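Long-range contacts in UPF0131 protein ykqA (PDB 2QIK), which probably acts as a gamma-glutamylcyclotransferase, although its activity has not been established: residues S3-Y8 / Y61-L66; H19-S24 / H69-F74; Q30-G35 / F84-V89; Y78-V83 / I93-F98. All coordinates share one frame; numbering follows the deposited sequence.

Contact 1: residues S3-Y8 / Y61-L66; sequences SLLFVY and YEADEL
Four backbone hydrogen bonds join Ser-3 to Ala-63 and Leu-5 to Tyr-61, the two hydrogen-bonded pairs of an antiparallel ladder. Ser-3 N gives to Ala-63 O at 2.8 Å, and Ala-63 N returns a bond to Ser-3 O. Leu-5 and Tyr-61 do likewise. Between them lies the non-hydrogen-bonded pair Leu-4 and Glu-62. Leu-4 CA sends a CA-H...O contact to Tyr-61 O at 3.4 Å. One water accepts from Ser-3 OG at 2.8 Å and donates to Ala-63 O at 3.0 Å.

Leu-4 CD2 makes van der Waals contact with Glu-62 OE1, a carboxylate oxygen, at 3.5 Å. An apolar contact is tentative: in one of two conformers, Val-7 CG2 meets Tyr-61 CE1 at 3.7 Å. With CG anti to its carbonyl carbon (chi1 -72°), Tyr-61 brings its ring across Val-7 at about a right angle. Its hydroxyl bonds to Glu-59.

Tyr-8, a substrate-binding residue by similarity, follows directly. Strand 3-7 also bonds to Leu-95 of strand 90-98, and Glu-62 to Ala-25 of strand 25-34. Asp-64 then N-caps helix 65-74.

Contact 2: residues H19-S24 / H69-F74; sequences HLLAQS and HKLDQF
Leu-20 meets Lys-70, Leu-71 and Phe-74 along one side of helix 65-74. Just before it, His-19 offers its backbone O to a water that also accepts from Lys-70 NZ. Leu-20 O is joined to the same ammonium by a second water, at 2.8 Å from that oxygen. Lys-70 thus reaches the backbone of the 3-10 segment through water, helped by a bend at chi3 (80°).

The side chain of Leu-20 does most of the touching. Its CB packs on Leu-71 CD2 at 3.9 Å. Its CD1 sits over one face of the Phe-74 ring, 3.7 Å from the centroid, in a CH-pi contact. The approach is 18° off the ring normal.

Leu-21 adds a methyl contact, CD2 to Leu-71 CD1 at 3.9 Å. A type II' turn follows from Leu-21 to Ser-24. Leu-21 O accepts from both Ser-24 N and Ser-24 OG, the hydroxyl at 2.7 Å from that oxygen.

The loop before strand 25-34 is thereby laid against helix 65-74. Leu-21 and Leu-71 both also touch Leu-5 of strand 3-7.

Contact 3: residues Q30-G35 / F84-V89; sequences QARTKG and FVETDV
Two neighbouring antiparallel strands of the five-stranded sheet meet here, and Arg-32 and Glu-86 form their hydrogen-bonded pair. Arg-32 N gives to Glu-86 O at 3.0 Å, and Glu-86 N gives to Arg-32 O at 2.8 Å.

Their side chains add a salt bridge. Arg-32 NE and NH2 both grip Glu-86 OE1, NE at 2.8 Å and NH2 at 3.0 Å. The oxygen lies in the guanidinium plane, at its edge. NH2 uses the syn lone pair of OE1, whereas NE comes from above the carboxylate plane. The two planes stand 62° apart. A leucine here would probably leave the Glu-86 carboxylate without its charged mate.

Thr-33 OG1 donates to Phe-84 O at 2.7 Å, from above the carbonyl plane. Its chi1 of -162° sets OG1 anti to N, facing strand 79-87. Ala-31 CB packs on Val-85 CG1 at 3.7 Å.

Phe-6 of strand 3-7 covers Ala-31, Thr-33 and Val-85. Strand 55-63 flanks Ala-31 and Thr-33, and strand 90-98 flanks Val-85.

Contact 4: residues Y78-V83 / I93-F98; sequences YHKQTV and IALIYF
The Phe-98 ring takes His-79 CB over one face, 4.0 Å from the centroid and 27° off the normal. Gln-81 N lies at its edge, in plane. The Tyr-97 ring has Lys-80 CB over one face, offset toward the rim. Farther out, Lys-80 CD touches Tyr-97 CZ at 3.6 Å, as the two chains run side by side. Both polar ends turn to Asp-72, which takes a salt bridge from Lys-80 NZ and bonds to Tyr-97 OH. The Tyr-78 ring meets the Phe-98 carbonyl carbon with CD1 at 3.4 Å.

Phe-98 reaches back over strand 79-87 because its CG stands between its own N and carbonyl carbon (chi1 63°). An alanine in its place is likely to uncover His-79 CB and open a gap beside Gln-81.

Six backbone bonds hold the strands together. They couple His-79 with Phe-98, Gln-81 with Ile-96 and Val-83 with Ala-94. The shortest include Phe-98 N to His-79 O, at 2.8 Å. Val-83 CG1 also packs on Ile-96 CG2 at 3.9 Å.

The arrangement is a regular antiparallel beta hairpin, strands 79-87 and 90-98.

Overall arrangement
From the N terminus, strand 3-7 opens contact 1, which closes at 61-66 after a loop of 52 residues. Contact 2 starts within that loop at 19-24 and closes beyond it at 69-74, so the two cross. Contact 3 starts at 30-35, also inside both loops, and closes at 84-89, crossing each. Contact 4 is a short hairpin closure. It follows contacts 1 and 2 in series and crosses contact 3. Contacts 1, 3 and 4 supply three of the sheet's four strand pairings; 55-63 beside 25-34 is the fourth. The outermost strands 3-7 and 90-98 also bond, so the sheet curls round like a barrel. Contact 2 sets helix 65-74 beside it, also tied to contact 4.

Contact 1: residues S3-Y8 / Y61-L66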
loop_
_atom_site.group_PDB
_atom_site.type_symbol
_atom_site.label_atom_id
_atom_site.label_comp_id
_atom_site.label_asym_id
_atom_site.label_seq_id
_atom_site.Cartn_x
_atom_site.Cartn_y
_atom_site.Cartn_z
ATOM N N SER A 3 -21.142 10.382 -4.902
ATOM C CA SER A 3 -20.065 10.634 -5.849
ATOM C C SER A 3 -18.810 9.913 -5.349
ATOM O O SER A 3 -18.457 10.047 -4.167
ATOM C CB SER A 3 -19.723 12.125 -5.879
ATOM O OG SER A 3 -20.843 12.915 -6.275
ATOM N N LEU A 4 -18.070 9.287 -6.253
ATOM C CA LEU A 4 -16.741 8.834 -5.924
ATOM C C LEU A 4 -15.834 10.026 -5.726
ATOM O O LEU A 4 -15.873 10.991 -6.481
ATOM C CB LEU A 4 -16.182 7.878 -6.948
ATOM C CG LEU A 4 -16.951 6.602 -7.114
ATOM C CD1 LEU A 4 -16.292 5.772 -8.256
ATOM C CD2 LEU A 4 -16.959 5.768 -5.849
ATOM N N LEU A 5 -14.994 9.933 -4.705
ATOM C CA LEU A 5 -14.087 10.990 -4.279
ATOM C C LEU A 5 -12.688 10.411 -4.025
ATOM O O LEU A 5 -12.569 9.448 -3.258
ATOM C CB LEU A 5 -14.608 11.619 -2.991
ATOM C CG LEU A 5 -13.655 12.638 -2.339
ATOM C CD1 LEU A 5 -13.528 13.874 -3.130
ATOM C CD2 LEU A 5 -14.144 12.958 -0.938
ATOM N N PHE A 6 -11.710 10.950 -4.725
ATOM C CA PHE A 6 -10.307 10.557 -4.534
ATOM C C PHE A 6 -9.640 11.567 -3.631
ATOM O O PHE A 6 -9.651 12.765 -3.899
ATOM C CB PHE A 6 -9.601 10.522 -5.913
ATOM C CG PHE A 6 -8.125 10.238 -5.859
ATOM C CD1 PHE A 6 -7.213 11.252 -5.880
ATOM C CD2 PHE A 6 -7.650 8.952 -5.794
ATOM C CE1 PHE A 6 -5.831 11.001 -5.890
ATOM C CE2 PHE A 6 -6.299 8.707 -5.787
ATOM C CZ PHE A 6 -5.427 9.708 -5.867
ATOM N N VAL A 7 -9.067 11.062 -2.523
ATOM C CA VAL A 7 -8.389 11.906 -1.567
ATOM C C VAL A 7 -6.923 11.493 -1.458
ATOM O O VAL A 7 -6.576 10.333 -1.486
ATOM C CB VAL A 7 -8.996 11.930 -0.120
ATOM C CG1 VAL A 7 -10.386 12.642 -0.192
ATOM C CG2 VAL A 7 -9.066 10.489 0.472
ATOM N N TYR A 8 -6.086 12.513 -1.301
ATOM C CA TYR A 8 -4.630 12.338 -1.365
ATOM C C TYR A 8 -3.866 13.013 -0.221
ATOM O O TYR A 8 -2.667 12.826 -0.093
ATOM C CB TYR A 8 -4.080 12.884 -2.713
ATOM C CG TYR A 8 -4.421 14.333 -2.948
ATOM C CD1 TYR A 8 -3.650 15.328 -2.368
ATOM C CD2 TYR A 8 -5.481 14.703 -3.697
ATOM C CE1 TYR A 8 -3.954 16.648 -2.511
ATOM C CE2 TYR A 8 -5.806 16.027 -3.852
ATOM C CZ TYR A 8 -5.042 17.009 -3.268
ATOM O OH TYR A 8 -5.308 18.366 -3.435
ATOM N N TYR A 61 -13.357 7.107 -1.849
ATOM C CA TYR A 61 -14.522 7.014 -0.985
ATOM C C TYR A 61 -15.789 7.307 -1.765
ATOM O O TYR A 61 -15.779 7.967 -2.798
ATOM C CB TYR A 61 -14.392 8.050 0.161
ATOM C CG TYR A 61 -13.355 7.679 1.159
ATOM C CD1 TYR A 61 -12.026 7.992 0.931
ATOM C CD2 TYR A 61 -13.640 6.997 2.322
ATOM C CE1 TYR A 61 -11.033 7.617 1.759
ATOM C CE2 TYR A 61 -12.655 6.603 3.181
ATOM C CZ TYR A 61 -11.300 6.926 2.873
ATOM O OH TYR A 61 -10.309 6.479 3.748
ATOM N N GLU A 62 -16.907 6.795 -1.227
ATOM C CA GLU A 62 -18.204 7.146 -1.759
ATOM C C GLU A 62 -18.822 8.233 -0.856
ATOM O O GLU A 62 -19.151 7.976 0.283
ATOM C CB GLU A 62 -19.079 5.928 -1.726
ATOM C CG GLU A 62 -20.444 6.224 -2.125
ATOM C CD GLU A 62 -20.770 5.958 -3.464
ATOM O OE1 GLU A 62 -20.026 6.562 -4.341
ATOM O OE2 GLU A 62 -21.847 5.199 -3.564
ATOM N N ALA A 63 -18.895 9.451 -1.381
ATOM C CA ALA A 63 -19.304 10.631 -0.668
ATOM C C ALA A 63 -20.699 11.056 -1.021
ATOM O O ALA A 63 -21.015 11.257 -2.201
ATOM C CB ALA A 63 -18.358 11.754 -0.933
ATOM N N ASP A 64 -21.551 11.263 -0.011
ATOM C CA ASP A 64 -22.865 11.795 -0.298
ATOM C C ASP A 64 -22.847 13.309 -0.572
ATOM O O ASP A 64 -21.820 13.959 -0.416
ATOM C CB ASP A 64 -23.882 11.315 0.741
ATOM C CG ASP A 64 -23.660 11.870 2.094
ATOM O OD1 ASP A 64 -24.386 11.417 3.010
ATOM O OD2 ASP A 64 -22.875 12.798 2.354
ATOM N N GLU A 65 -24.006 13.904 -0.959
ATOM C CA GLU A 65 -24.056 15.333 -1.259
ATOM C C GLU A 65 -23.675 16.173 -0.072
ATOM O O GLU A 65 -23.002 17.187 -0.220
ATOM C CB GLU A 65 -25.418 15.742 -1.764
ATOM C CG GLU A 65 -25.701 15.206 -3.141
ATOM C CD GLU A 65 -27.024 15.724 -3.734
ATOM O OE1 GLU A 65 -27.666 14.952 -4.379
ATOM O OE2 GLU A 65 -27.355 16.876 -3.644
ATOM N N LEU A 66 -24.126 15.808 1.126
ATOM C CA LEU A 66 -23.791 16.528 2.344
ATOM C C LEU A 66 -22.285 16.599 2.501
ATOM O O LEU A 66 -21.740 17.630 2.807
ATOM C CB LEU A 66 -24.516 15.870 3.546
ATOM C CG LEU A 66 -24.165 16.456 4.918
ATOM C CD1 LEU A 66 -25.302 16.271 5.932
ATOM C CD2 LEU A 66 -22.933 15.854 5.504
HETATM O O HOH W 1 -22.291 13.403 -3.937
#

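Contact 2: residues H19-S24 / H69-F74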
loop_
_atom_site.group_PDB
_atom_site.type_symbol
_atom_site.label_atom_id
_atom_site.label_comp_id
_atom_site.label_asym_id
_atom_site.label_seq_id
_atom_site.Cartn_x
_atom_site.Cartn_y
_atom_site.Cartn_z
ATOM N N HIS A 19 -12.106 13.086 9.448
ATOM C CA HIS A 19 -13.423 13.071 10.048
ATOM C C HIS A 19 -14.469 13.783 9.202
ATOM O O HIS A 19 -15.654 13.482 9.355
ATOM C CB HIS A 19 -13.393 13.705 11.448
ATOM C CG HIS A 19 -13.042 15.123 11.436
ATOM N ND1 HIS A 19 -11.753 15.597 11.472
ATOM C CD2 HIS A 19 -13.850 16.221 11.447
ATOM C CE1 HIS A 19 -11.765 16.912 11.435
ATOM N NE2 HIS A 19 -13.009 17.328 11.383
ATOM N N LEU A 20 -14.071 14.713 8.334
ATOM C CA LEU A 20 -15.008 15.337 7.427
ATOM C C LEU A 20 -15.731 14.426 6.496
ATOM O O LEU A 20 -16.830 14.750 6.044
ATOM C CB LEU A 20 -14.373 16.479 6.678
ATOM C CG LEU A 20 -13.797 17.659 7.428
ATOM C CD1 LEU A 20 -13.005 18.622 6.502
ATOM C CD2 LEU A 20 -14.860 18.436 8.156
ATOM N N LEU A 21 -15.106 13.282 6.196
ATOM C CA LEU A 21 -15.724 12.280 5.361
ATOM C C LEU A 21 -16.779 11.510 6.138
ATOM O O LEU A 21 -17.525 10.705 5.535
ATOM C CB LEU A 21 -14.722 11.302 4.763
ATOM C CG LEU A 21 -13.636 11.927 3.919
ATOM C CD1 LEU A 21 -12.790 10.878 3.258
ATOM C CD2 LEU A 21 -14.163 12.924 2.875
ATOM N N ALA A 22 -16.805 11.618 7.467
ATOM C CA ALA A 22 -17.829 10.949 8.283
ATOM C C ALA A 22 -17.796 9.473 7.984
ATOM O O ALA A 22 -16.743 8.860 7.954
ATOM C CB ALA A 22 -19.164 11.602 8.137
ATOM N N GLN A 23 -18.948 8.863 7.749
ATOM C CA GLN A 23 -19.023 7.418 7.522
ATOM C C GLN A 23 -19.028 7.039 6.073
ATOM O O GLN A 23 -19.427 5.913 5.718
ATOM C CB GLN A 23 -20.147 6.727 8.300
ATOM C CG GLN A 23 -20.098 6.984 9.844
ATOM C CD GLN A 23 -18.658 6.559 10.348
ATOM O OE1 GLN A 23 -17.758 7.328 10.661
ATOM N NE2 GLN A 23 -18.463 5.258 10.323
ATOM N N SER A 24 -18.527 7.920 5.180
ATOM C CA SER A 24 -18.339 7.541 3.766
ATOM C C SER A 24 -17.601 6.233 3.626
ATOM O O SER A 24 -16.556 6.017 4.242
ATOM C CB SER A 24 -17.501 8.612 3.056
ATOM O OG SER A 24 -18.106 9.879 3.048
ATOM N N HIS A 69 -20.752 18.991 0.031
ATOM C CA HIS A 69 -20.933 20.363 0.497
ATOM C C HIS A 69 -19.995 20.764 1.624
ATOM O O HIS A 69 -19.461 21.864 1.647
ATOM C CB HIS A 69 -22.368 20.635 0.977
ATOM C CG HIS A 69 -23.387 20.714 -0.114
ATOM N ND1 HIS A 69 -24.574 20.002 -0.184
ATOM C CD2 HIS A 69 -23.334 21.418 -1.276
ATOM C CE1 HIS A 69 -25.214 20.301 -1.316
ATOM N NE2 HIS A 69 -24.467 21.172 -1.984
ATOM N N LYS A 70 -19.839 19.860 2.614
ATOM C CA LYS A 70 -18.985 20.105 3.756
ATOM C C LYS A 70 -17.557 20.382 3.269
ATOM O O LYS A 70 -16.847 21.233 3.785
ATOM C CB LYS A 70 -19.049 18.968 4.804
ATOM C CG LYS A 70 -20.314 18.910 5.487
ATOM C CD LYS A 70 -20.627 17.647 6.157
ATOM C CE LYS A 70 -20.005 17.563 7.350
ATOM N NZ LYS A 70 -20.098 16.210 8.011
ATOM N N LEU A 71 -17.090 19.541 2.361
ATOM C CA LEU A 71 -15.743 19.725 1.803
ATOM C C LEU A 71 -15.608 21.022 1.012
ATOM O O LEU A 71 -14.619 21.746 1.142
ATOM C CB LEU A 71 -15.359 18.520 0.916
ATOM C CG LEU A 71 -15.316 17.180 1.658
ATOM C CD1 LEU A 71 -14.862 16.104 0.656
ATOM C CD2 LEU A 71 -14.460 17.173 2.872
ATOM N N ASP A 72 -16.586 21.341 0.152
ATOM C CA ASP A 72 -16.578 22.575 -0.516
ATOM C C ASP A 72 -16.425 23.776 0.425
ATOM O O ASP A 72 -15.674 24.714 0.158
ATOM C CB ASP A 72 -17.874 22.762 -1.297
ATOM C CG ASP A 72 -18.062 21.854 -2.447
ATOM O OD1 ASP A 72 -17.089 21.287 -3.000
ATOM O OD2 ASP A 72 -19.218 21.759 -2.963
ATOM N N GLN A 73 -17.144 23.723 1.526
ATOM C CA GLN A 73 -17.098 24.816 2.485
ATOM C C GLN A 73 -15.812 24.853 3.285
ATOM O O GLN A 73 -15.344 25.968 3.597
ATOM C CB GLN A 73 -18.247 24.760 3.474
ATOM C CG GLN A 73 -19.573 24.980 2.874
ATOM C CD GLN A 73 -20.707 24.732 3.857
ATOM O OE1 GLN A 73 -21.764 24.287 3.406
ATOM N NE2 GLN A 73 -20.524 25.045 5.134
ATOM N N PHE A 74 -15.248 23.698 3.652
ATOM C CA PHE A 74 -14.028 23.650 4.448
ATOM C C PHE A 74 -12.819 24.147 3.666
ATOM O O PHE A 74 -11.979 24.882 4.177
ATOM C CB PHE A 74 -13.867 22.259 5.016
ATOM C CG PHE A 74 -12.810 22.182 6.067
ATOM C CD1 PHE A 74 -13.132 22.434 7.387
ATOM C CD2 PHE A 74 -11.535 21.852 5.732
ATOM C CE1 PHE A 74 -12.210 22.363 8.356
ATOM C CE2 PHE A 74 -10.541 21.793 6.733
ATOM C CZ PHE A 74 -10.886 22.053 8.016
HETATM O O HOH W 2 -17.895 15.560 9.573
HETATM O O HOH W 3 -19.649 14.460 5.806
#

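Contact 3: residues Q30-G35 / F84-V89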
loop_
_atom_site.group_PDB
_atom_site.type_symbol
_atom_site.label_atom_id
_atom_site.label_comp_id
_atom_site.label_asym_id
_atom_site.label_seq_id
_atom_site.Cartn_x
_atom_site.Cartn_y
_atom_site.Cartn_z
ATOM N N GLN A 30 -6.213 1.555 -2.090
ATOM C CA GLN A 30 -5.033 1.650 -2.945
ATOM C C GLN A 30 -5.514 2.229 -4.280
ATOM O O GLN A 30 -6.350 1.660 -4.981
ATOM C CB GLN A 30 -4.376 0.307 -3.183
ATOM C CG GLN A 30 -4.018 -0.433 -1.863
ATOM C CD GLN A 30 -3.166 0.358 -0.909
ATOM O OE1 GLN A 30 -2.411 1.246 -1.299
ATOM N NE2 GLN A 30 -3.257 -0.011 0.400
ATOM N N ALA A 31 -5.065 3.413 -4.636
ATOM C CA ALA A 31 -5.558 4.094 -5.826
ATOM C C ALA A 31 -4.550 5.156 -6.262
ATOM O O ALA A 31 -3.761 5.628 -5.442
ATOM C CB ALA A 31 -6.906 4.747 -5.567
ATOM N N ARG A 32 -4.601 5.535 -7.522
ATOM C CA ARG A 32 -3.687 6.551 -8.035
ATOM C C ARG A 32 -4.301 7.237 -9.245
ATOM O O ARG A 32 -5.155 6.713 -9.934
ATOM C CB ARG A 32 -2.284 5.958 -8.389
ATOM C CG ARG A 32 -2.259 5.112 -9.618
ATOM C CD ARG A 32 -0.908 4.495 -9.849
ATOM N NE ARG A 32 -0.802 3.884 -11.143
ATOM C CZ ARG A 32 0.292 3.336 -11.621
ATOM N NH1 ARG A 32 1.395 3.304 -10.905
ATOM N NH2 ARG A 32 0.280 2.881 -12.841
ATOM N N THR A 33 -3.752 8.407 -9.527
ATOM C CA THR A 33 -4.064 9.138 -10.760
ATOM C C THR A 33 -2.818 9.837 -11.256
ATOM O O THR A 33 -2.005 10.301 -10.478
ATOM C CB THR A 33 -5.227 10.086 -10.535
ATOM O OG1 THR A 33 -5.819 10.499 -11.764
ATOM C CG2 THR A 33 -4.921 11.289 -9.708
ATOM N N LYS A 34 -2.672 9.962 -12.564
ATOM C CA LYS A 34 -1.490 10.552 -13.152
ATOM C C LYS A 34 -1.470 12.070 -12.811
ATOM O O LYS A 34 -2.459 12.782 -13.054
ATOM C CB LYS A 34 -1.434 10.340 -14.658
ATOM C CG LYS A 34 -0.186 10.971 -15.262
ATOM C CD LYS A 34 0.192 10.411 -16.619
ATOM C CE LYS A 34 0.873 9.044 -16.598
ATOM N NZ LYS A 34 0.982 8.472 -17.925
ATOM N N GLY A 35 -0.339 12.536 -12.282
ATOM C CA GLY A 35 -0.203 13.886 -11.824
ATOM C C GLY A 35 0.887 14.015 -10.829
ATOM O O GLY A 35 1.580 13.052 -10.559
ATOM N N PHE A 84 -9.674 10.273 -13.869
ATOM C CA PHE A 84 -9.636 8.824 -13.950
ATOM C C PHE A 84 -8.645 8.281 -12.956
ATOM O O PHE A 84 -7.493 8.692 -12.949
ATOM C CB PHE A 84 -9.226 8.343 -15.337
ATOM C CG PHE A 84 -10.252 8.504 -16.404
ATOM C CD1 PHE A 84 -11.265 7.663 -16.499
ATOM C CD2 PHE A 84 -10.114 9.479 -17.346
ATOM C CE1 PHE A 84 -12.219 7.823 -17.536
ATOM C CE2 PHE A 84 -11.086 9.655 -18.327
ATOM C CZ PHE A 84 -12.118 8.873 -18.417
ATOM N N VAL A 85 -9.135 7.421 -12.089
ATOM C CA VAL A 85 -8.366 6.821 -10.998
ATOM C C VAL A 85 -8.124 5.317 -11.277
ATOM O O VAL A 85 -9.082 4.567 -11.502
ATOM C CB VAL A 85 -9.105 6.994 -9.681
ATOM C CG1 VAL A 85 -8.340 6.315 -8.539
ATOM C CG2 VAL A 85 -9.306 8.413 -9.361
ATOM N N GLU A 86 -6.865 4.899 -11.220
ATOM C CA GLU A 86 -6.504 3.512 -11.388
ATOM C C GLU A 86 -6.558 2.821 -10.013
ATOM O O GLU A 86 -6.042 3.335 -9.022
ATOM C CB GLU A 86 -5.069 3.412 -11.933
ATOM C CG GLU A 86 -4.842 3.962 -13.355
ATOM C CD GLU A 86 -3.405 4.157 -13.820
ATOM O OE1 GLU A 86 -2.571 3.457 -13.336
ATOM O OE2 GLU A 86 -3.126 4.948 -14.848
ATOM N N THR A 87 -7.188 1.680 -9.946
ATOM C CA THR A 87 -7.317 0.851 -8.743
ATOM C C THR A 87 -6.995 -0.567 -9.053
ATOM O O THR A 87 -6.830 -0.932 -10.225
ATOM C CB THR A 87 -8.709 0.930 -8.124
ATOM O OG1 THR A 87 -9.636 0.054 -8.814
ATOM C CG2 THR A 87 -9.270 2.387 -8.076
ATOM N N ASP A 88 -6.932 -1.413 -8.030
ATOM C CA ASP A 88 -6.635 -2.826 -8.300
ATOM C C ASP A 88 -7.769 -3.534 -9.035
ATOM O O ASP A 88 -7.540 -4.672 -9.496
ATOM C CB ASP A 88 -6.331 -3.548 -7.005
ATOM C CG ASP A 88 -5.000 -3.214 -6.417
ATOM O OD1 ASP A 88 -4.259 -2.360 -6.944
ATOM O OD2 ASP A 88 -4.672 -3.780 -5.349
ATOM N N VAL A 89 -8.968 -2.930 -9.106
ATOM C CA VAL A 89 -10.084 -3.522 -9.774
ATOM C C VAL A 89 -10.704 -2.643 -10.858
ATOM O O VAL A 89 -11.836 -2.883 -11.371
ATOM C CB VAL A 89 -11.122 -3.946 -8.773
ATOM C CG1 VAL A 89 -10.614 -4.981 -7.807
ATOM C CG2 VAL A 89 -11.714 -2.711 -8.018
HETATM O O HOH W 4 -7.505 -0.738 -5.271
HETATM O O HOH W 5 -4.572 8.155 -13.893
#

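Contact 4: residues Y78-V83 / I93-F98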
loop_
_atom_site.group_PDB
_atom_site.type_symbol
_atom_site.label_atom_id
_atom_site.label_comp_id
_atom_site.label_asym_id
_atom_site.label_seq_id
_atom_site.Cartn_x
_atom_site.Cartn_y
_atom_site.Cartn_z
ATOM N N TYR A 78 -9.953 26.107 -2.791
ATOM C CA TYR A 78 -9.761 24.918 -3.621
ATOM C C TYR A 78 -10.901 24.850 -4.599
ATOM O O TYR A 78 -12.025 25.304 -4.327
ATOM C CB TYR A 78 -9.734 23.646 -2.810
ATOM C CG TYR A 78 -8.538 23.422 -1.989
ATOM C CD1 TYR A 78 -7.762 22.294 -2.208
ATOM C CD2 TYR A 78 -8.112 24.348 -1.015
ATOM C CE1 TYR A 78 -6.647 22.064 -1.497
ATOM C CE2 TYR A 78 -7.000 24.083 -0.293
ATOM C CZ TYR A 78 -6.279 22.951 -0.527
ATOM O OH TYR A 78 -5.157 22.647 0.193
ATOM N N HIS A 79 -10.598 24.253 -5.725
ATOM C CA HIS A 79 -11.548 23.920 -6.814
ATOM C C HIS A 79 -11.568 22.373 -6.930
ATOM O O HIS A 79 -10.788 21.682 -6.286
ATOM C CB HIS A 79 -11.104 24.504 -8.158
ATOM C CG HIS A 79 -11.076 26.002 -8.205
ATOM N ND1 HIS A 79 -12.211 26.764 -8.357
ATOM C CD2 HIS A 79 -10.041 26.879 -8.122
ATOM C CE1 HIS A 79 -11.887 28.045 -8.373
ATOM N NE2 HIS A 79 -10.571 28.143 -8.244
ATOM N N LYS A 80 -12.511 21.865 -7.707
ATOM C CA LYS A 80 -12.531 20.468 -7.927
ATOM C C LYS A 80 -12.794 20.149 -9.354
ATOM O O LYS A 80 -13.293 20.990 -10.116
ATOM C CB LYS A 80 -13.527 19.778 -7.008
ATOM C CG LYS A 80 -14.886 20.078 -7.328
ATOM C CD LYS A 80 -15.725 19.733 -6.046
ATOM C CE LYS A 80 -17.194 19.415 -6.250
ATOM N NZ LYS A 80 -18.027 20.504 -5.653
ATOM N N GLN A 81 -12.423 18.915 -9.714
ATOM C CA GLN A 81 -12.681 18.395 -11.026
ATOM C C GLN A 81 -12.806 16.879 -10.880
ATOM O O GLN A 81 -12.687 16.348 -9.764
ATOM C CB GLN A 81 -11.554 18.741 -12.014
ATOM C CG GLN A 81 -10.188 18.102 -11.662
ATOM C CD GLN A 81 -9.277 18.236 -12.853
ATOM O OE1 GLN A 81 -8.702 19.281 -13.085
ATOM N NE2 GLN A 81 -9.206 17.160 -13.665
ATOM N N THR A 82 -13.037 16.155 -11.943
ATOM C CA THR A 82 -12.921 14.703 -11.903
ATOM C C THR A 82 -11.642 14.254 -12.585
ATOM O O THR A 82 -11.082 14.970 -13.455
ATOM C CB THR A 82 -14.094 13.959 -12.487
ATOM O OG1 THR A 82 -14.325 14.374 -13.859
ATOM C CG2 THR A 82 -15.370 14.292 -11.779
ATOM N N VAL A 83 -11.162 13.074 -12.207
ATOM C CA VAL A 83 -10.054 12.404 -12.813
ATOM C C VAL A 83 -10.366 10.913 -12.974
ATOM O O VAL A 83 -11.219 10.370 -12.249
ATOM C CB VAL A 83 -8.759 12.555 -12.009
ATOM C CG1 VAL A 83 -8.170 13.990 -12.092
ATOM C CG2 VAL A 83 -8.934 12.191 -10.576
ATOM N N ILE A 93 -13.959 6.908 -12.247
ATOM C CA ILE A 93 -13.959 8.366 -12.341
ATOM C C ILE A 93 -14.329 8.902 -10.944
ATOM O O ILE A 93 -15.304 8.514 -10.346
ATOM C CB ILE A 93 -14.935 8.868 -13.421
ATOM C CG1 ILE A 93 -14.511 8.381 -14.801
ATOM C CG2 ILE A 93 -15.062 10.322 -13.388
ATOM C CD1 ILE A 93 -15.434 8.671 -15.916
ATOM N N ALA A 94 -13.539 9.848 -10.452
ATOM C CA ALA A 94 -13.742 10.415 -9.116
ATOM C C ALA A 94 -13.458 11.885 -9.080
ATOM O O ALA A 94 -12.635 12.389 -9.808
ATOM C CB ALA A 94 -12.861 9.657 -8.110
ATOM N N LEU A 95 -14.103 12.573 -8.124
ATOM C CA LEU A 95 -13.811 13.946 -7.831
ATOM C C LEU A 95 -12.463 14.053 -7.141
ATOM O O LEU A 95 -12.026 13.174 -6.410
ATOM C CB LEU A 95 -14.837 14.448 -6.828
ATOM C CG LEU A 95 -16.208 14.682 -7.399
ATOM C CD1 LEU A 95 -17.243 14.902 -6.271
ATOM C CD2 LEU A 95 -16.197 15.923 -8.350
ATOM N N ILE A 96 -11.843 15.208 -7.318
ATOM C CA ILE A 96 -10.562 15.520 -6.633
ATOM C C ILE A 96 -10.546 17.021 -6.392
ATOM O O ILE A 96 -10.967 17.782 -7.265
ATOM C CB ILE A 96 -9.353 15.052 -7.433
ATOM C CG1 ILE A 96 -8.059 15.180 -6.632
ATOM C CG2 ILE A 96 -9.263 15.748 -8.770
ATOM C CD1 ILE A 96 -6.832 14.557 -7.368
ATOM N N TYR A 97 -10.053 17.448 -5.220
ATOM C CA TYR A 97 -9.893 18.843 -4.872
ATOM C C TYR A 97 -8.474 19.267 -5.132
ATOM O O TYR A 97 -7.541 18.543 -4.861
ATOM C CB TYR A 97 -10.263 19.071 -3.385
ATOM C CG TYR A 97 -11.755 19.016 -3.113
ATOM C CD1 TYR A 97 -12.505 20.167 -3.028
ATOM C CD2 TYR A 97 -12.412 17.813 -2.972
ATOM C CE1 TYR A 97 -13.894 20.121 -2.789
ATOM C CE2 TYR A 97 -13.797 17.750 -2.746
ATOM C CZ TYR A 97 -14.527 18.920 -2.699
ATOM O OH TYR A 97 -15.855 18.775 -2.430
ATOM N N PHE A 98 -8.311 20.515 -5.544
ATOM C CA PHE A 98 -6.952 21.070 -5.817
ATOM C C PHE A 98 -6.929 22.538 -5.540
ATOM O O PHE A 98 -7.932 23.211 -5.691
ATOM C CB PHE A 98 -6.525 20.766 -7.303
ATOM C CG PHE A 98 -7.417 21.427 -8.329
ATOM C CD1 PHE A 98 -7.069 22.677 -8.881
ATOM C CD2 PHE A 98 -8.539 20.762 -8.850
ATOM C CE1 PHE A 98 -7.843 23.265 -9.877
ATOM C CE2 PHE A 98 -9.326 21.372 -9.809
ATOM C CZ PHE A 98 -8.981 22.612 -10.327
#